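Side-chain contacts in ATP12 ATPase (Paracoccus denitrificans, PDB 2R31), which probably acts as an ATP12-type chaperone in assembly of the F1 sector of ATP synthase: residues 193-198 against 225-230; 170-175 against 183-188. All coordinates share one frame; numbering follows the deposited sequence. Where two conformers were deposited one is given.

In the fold
Both contacts join helices in the C-terminal half of this largely helical chain, and their centres lie 9 Å apart. The two follow one another along the chain: helix 163-174 first meets helix 179-186, and then helix 192-199, the next helix after 179-186, meets helix 214-236. The two sets touch directly. Leu172 belongs to both, for its CD1 serves contact 2 while its CD2 lies 3.5 Å from Met227 O of contact 1. A second junction is Ala195 CB, 3.7 Å from Val185 CG2. All three touching residues of contact 2 are buried, as are three of the five of contact 1.

Contact 1. Residues 193-198 against 225-230; sequences PTAHAL and AAMRDS
Met227 reaches across to Ala195 and His196 where the short helix 192-199 packs against the long helix 214-236. The local axes approach to 9.6 Å and run 141° apart, a roughly antiparallel helix pair. Together the two segments bury 203 Å².

The apolar contact is made by the end of the thioether on Ala195. The methionine chain bends at its last torsion, which swings CE in beside the facing helix: CE lies 3.9 Å from Ala195 CB. The same methyl packs closely against the backbone, 3.8 Å from His196 N. Helices 163-174 and 179-186 also border this part of the contact.

The sulfur-aromatic part involves the same residue. Met227 SD stands 5.0 Å from the centroid of the His196 ring in an oblique approach, with the two side chains crossing at about a right angle. His196 has CG anti to its backbone N (chi1 177°), which carries the ring out toward helix 214-236, where it also touches Ala220 and Leu224.

At the more open end, Pro193 turns its CG onto one face of the Arg228 guanidinium, the two side chains crossing at about a right angle. Arg228 and Met227 were each modelled in two conformers, so details at these residues describe one of them. In this one, Pro193 CG sits 3.5 Å from Arg228 CZ.

Contact 2. Residues 170-175 against 183-188; sequences HDLVTL and LAVIRG
A single methyl group carries the closest contacts here: Leu172 CD1 lies 3.9 Å from Val185 CG1 and equally 3.9 Å from Ile186 CG2, bridging two consecutive residues of the facing helix. Leu172 has CG beside its backbone N and anti to the carbonyl carbon (chi1 -66°), which sends the branch outward to this pair. It crosses Val185 at about a right angle and Ile186 at a slant. All three residues are buried, and the close contacts are between methyl groups; the two segments together bury 144 Å².

The backbones keep their distance, the nearest CA atoms being those of Leu172 and Val185, 7.6 Å apart. The two segments belong to consecutive helices, 163-174 and 179-186, joined by a short loop. The second helix closes in a Schellman motif: Gly188 has positive phi, and its N to Val185 O, at 3.1 Å, is one of the two bonds back into the last turn. Next to it, Arg187 forms a salt bridge to Glu157, while Ile186 also packs on Trp234 of helix 214-236.

Behind Leu172, the first helix holds a polar cluster of its own. His170 ND1 donates to Asp171 OD1 at 2.9 Å with an N-H...O angle of 157°; the oxygen lies in the ring plane and is approached on its anti side. Thr174 places its CG2 over one face of that imidazole. Its OG1 donates to His170 O at 3.2 Å from above the carbonyl plane, 47° out of it, and the same oxygen also accepts from the backbone N atoms of Val173 and Thr174.

Contact 1. Residues 193-198 against 225-230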
# COMPACT_ATOMS: atom_id res chain seq x y z
N PRO A 193 -7.53 -0.75 -8.00
CA PRO A 193 -8.79 -0.03 -8.27
C PRO A 193 -10.01 -0.75 -7.72
O PRO A 193 -10.96 -0.14 -7.22
CB PRO A 193 -8.79 0.11 -9.79
CG PRO A 193 -7.35 0.04 -10.18
CD PRO A 193 -6.71 -0.89 -9.21
N THR A 194 -10.02 -2.10 -7.79
CA THR A 194 -11.11 -2.87 -7.23
C THR A 194 -11.13 -2.79 -5.71
O THR A 194 -12.21 -2.59 -5.10
CB THR A 194 -11.02 -4.33 -7.72
OG1 THR A 194 -11.09 -4.34 -9.14
CG2 THR A 194 -12.10 -5.19 -7.12
N ALA A 195 -9.97 -2.91 -5.06
CA ALA A 195 -9.91 -2.76 -3.63
C ALA A 195 -10.45 -1.39 -3.18
O ALA A 195 -11.18 -1.26 -2.22
CB ALA A 195 -8.48 -2.91 -3.14
N HIS A 196 -10.03 -0.34 -3.92
CA HIS A 196 -10.50 1.02 -3.61
C HIS A 196 -12.02 1.12 -3.71
O HIS A 196 -12.70 1.61 -2.78
CB HIS A 196 -9.80 1.99 -4.58
CG HIS A 196 -10.26 3.39 -4.40
ND1 HIS A 196 -9.99 4.14 -3.29
CD2 HIS A 196 -11.00 4.12 -5.28
CE1 HIS A 196 -10.54 5.36 -3.51
NE2 HIS A 196 -11.14 5.36 -4.67
N ALA A 197 -12.59 0.62 -4.81
CA ALA A 197 -14.04 0.65 -4.98
C ALA A 197 -14.73 -0.11 -3.85
O ALA A 197 -15.73 0.39 -3.24
CB ALA A 197 -14.41 0.13 -6.34
N LEU A 198 -14.25 -1.30 -3.53
CA LEU A 198 -14.87 -2.09 -2.46
C LEU A 198 -14.85 -1.35 -1.14
O LEU A 198 -15.77 -1.43 -0.34
CB LEU A 198 -14.20 -3.46 -2.30
CG LEU A 198 -14.44 -4.42 -3.43
CD1 LEU A 198 -13.57 -5.67 -3.23
CD2 LEU A 198 -15.91 -4.82 -3.53
N ALA A 225 -4.90 6.84 -6.43
CA ALA A 225 -3.58 6.93 -7.05
C ALA A 225 -2.52 6.44 -6.08
O ALA A 225 -1.56 5.79 -6.50
CB ALA A 225 -3.31 8.39 -7.48
N ALA A 226 -2.68 6.74 -4.79
CA ALA A 226 -1.75 6.24 -3.79
C ALA A 226 -1.75 4.72 -3.75
O ALA A 226 -0.69 4.07 -3.63
CB ALA A 226 -2.07 6.80 -2.41
N MET A 227 -2.92 4.11 -3.83
CA MET A 227 -3.01 2.65 -3.80
C MET A 227 -2.40 2.07 -5.08
O MET A 227 -1.72 1.03 -5.03
CB MET A 227 -4.45 2.20 -3.59
CG MET A 227 -4.98 2.55 -2.20
SD MET A 227 -6.74 2.22 -1.98
CE MET A 227 -6.80 0.42 -2.05
N ARG A 228 -2.60 2.71 -6.24
CA ARG A 228 -1.93 2.29 -7.47
C ARG A 228 -0.42 2.34 -7.33
O ARG A 228 0.31 1.48 -7.83
CB ARG A 228 -2.38 3.12 -8.69
CG ARG A 228 -3.82 2.89 -9.17
CD ARG A 228 -4.06 3.70 -10.45
NE ARG A 228 -5.45 3.91 -10.81
CZ ARG A 228 -6.15 3.05 -11.53
NH1 ARG A 228 -5.46 1.95 -11.87
NH2 ARG A 228 -7.43 3.18 -11.89
N ASP A 229 0.09 3.38 -6.66
CA ASP A 229 1.55 3.49 -6.45
C ASP A 229 2.06 2.36 -5.57
O ASP A 229 3.11 1.80 -5.85
CB ASP A 229 1.87 4.85 -5.86
CG ASP A 229 1.86 6.02 -6.85
OD1 ASP A 229 2.00 5.78 -8.08
OD2 ASP A 229 1.72 7.18 -6.37
N SER A 230 1.32 2.00 -4.51
CA SER A 230 1.75 0.88 -3.69
C SER A 230 1.72 -0.44 -4.41
O SER A 230 2.62 -1.27 -4.28
CB SER A 230 0.88 0.83 -2.41
OG SER A 230 1.09 1.89 -1.55

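Contact 2. Residues 170-175 against 183-188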
# COMPACT_ATOMS: atom_id res chain seq x y z
N HIS A 170 1.73 -1.76 3.10
CA HIS A 170 1.32 -0.82 4.13
C HIS A 170 0.10 0.01 3.73
O HIS A 170 -0.93 -0.05 4.43
CB HIS A 170 2.53 0.06 4.51
CG HIS A 170 2.26 0.99 5.64
ND1 HIS A 170 1.55 2.15 5.48
CD2 HIS A 170 2.56 0.94 6.93
CE1 HIS A 170 1.47 2.75 6.70
NE2 HIS A 170 2.09 2.04 7.63
N ASP A 171 0.21 0.82 2.70
CA ASP A 171 -0.92 1.73 2.36
C ASP A 171 -2.11 0.99 1.78
O ASP A 171 -3.25 1.46 1.86
CB ASP A 171 -0.46 2.82 1.41
CG ASP A 171 0.45 3.85 2.02
OD1 ASP A 171 0.75 3.79 3.23
OD2 ASP A 171 0.84 4.74 1.23
N LEU A 172 -1.88 -0.18 1.16
CA LEU A 172 -2.96 -1.03 0.69
C LEU A 172 -3.83 -1.54 1.83
O LEU A 172 -4.99 -1.91 1.59
CB LEU A 172 -2.40 -2.18 -0.16
CG LEU A 172 -1.76 -1.75 -1.46
CD1 LEU A 172 -0.98 -2.93 -2.06
CD2 LEU A 172 -2.73 -1.17 -2.46
N VAL A 173 -3.30 -1.55 3.05
CA VAL A 173 -4.04 -1.88 4.25
C VAL A 173 -4.59 -0.63 4.93
O VAL A 173 -5.76 -0.53 5.24
CB VAL A 173 -3.17 -2.69 5.25
CG1 VAL A 173 -3.86 -2.89 6.58
CG2 VAL A 173 -2.78 -4.02 4.61
N THR A 174 -3.69 0.34 5.21
CA THR A 174 -4.08 1.45 6.08
C THR A 174 -5.02 2.41 5.42
O THR A 174 -5.90 3.00 6.12
CB THR A 174 -2.85 2.19 6.66
OG1 THR A 174 -2.12 2.73 5.56
CG2 THR A 174 -1.95 1.26 7.44
N LEU A 175 -4.91 2.66 4.13
CA LEU A 175 -5.77 3.67 3.53
C LEU A 175 -7.21 3.16 3.46
O LEU A 175 -8.13 3.86 3.94
CB LEU A 175 -5.15 4.21 2.23
CG LEU A 175 -3.69 4.70 2.33
CD1 LEU A 175 -3.21 5.17 0.97
CD2 LEU A 175 -3.49 5.77 3.40
N LEU A 183 -4.10 -7.67 1.47
CA LEU A 183 -3.59 -8.98 1.09
C LEU A 183 -4.16 -9.44 -0.25
O LEU A 183 -3.46 -10.06 -1.05
CB LEU A 183 -3.87 -10.03 2.17
CG LEU A 183 -3.11 -9.82 3.48
CD1 LEU A 183 -3.57 -10.83 4.51
CD2 LEU A 183 -1.62 -9.88 3.30
N ALA A 184 -5.44 -9.14 -0.52
CA ALA A 184 -6.03 -9.55 -1.79
C ALA A 184 -5.35 -8.89 -2.95
O ALA A 184 -5.23 -9.50 -4.03
CB ALA A 184 -7.52 -9.27 -1.77
N VAL A 185 -4.86 -7.66 -2.80
CA VAL A 185 -4.12 -7.00 -3.87
C VAL A 185 -2.77 -7.70 -4.05
O VAL A 185 -2.39 -8.10 -5.15
CB VAL A 185 -3.97 -5.49 -3.64
CG1 VAL A 185 -3.02 -4.90 -4.69
CG2 VAL A 185 -5.32 -4.82 -3.66
N ILE A 186 -1.97 -7.82 -2.98
CA ILE A 186 -0.62 -8.36 -3.16
C ILE A 186 -0.65 -9.83 -3.56
O ILE A 186 0.30 -10.30 -4.21
CB ILE A 186 0.29 -8.09 -1.94
CG1 ILE A 186 -0.11 -8.81 -0.69
CG2 ILE A 186 0.45 -6.58 -1.72
CD1 ILE A 186 1.01 -8.99 0.33
N ARG A 187 -1.71 -10.57 -3.20
CA ARG A 187 -1.84 -12.00 -3.55
C ARG A 187 -2.58 -12.19 -4.87
O ARG A 187 -2.77 -13.36 -5.27
CB ARG A 187 -2.45 -12.79 -2.41
CG ARG A 187 -1.64 -12.77 -1.13
CD ARG A 187 -0.16 -13.00 -1.28
NE ARG A 187 0.53 -13.23 -0.03
CZ ARG A 187 1.85 -13.20 0.08
NH1 ARG A 187 2.40 -13.52 1.27
NH2 ARG A 187 2.64 -12.87 -0.94
N GLY A 188 -2.97 -11.15 -5.56
CA GLY A 188 -3.51 -11.27 -6.90
C GLY A 188 -4.96 -11.62 -7.03
O GLY A 188 -5.39 -11.89 -8.14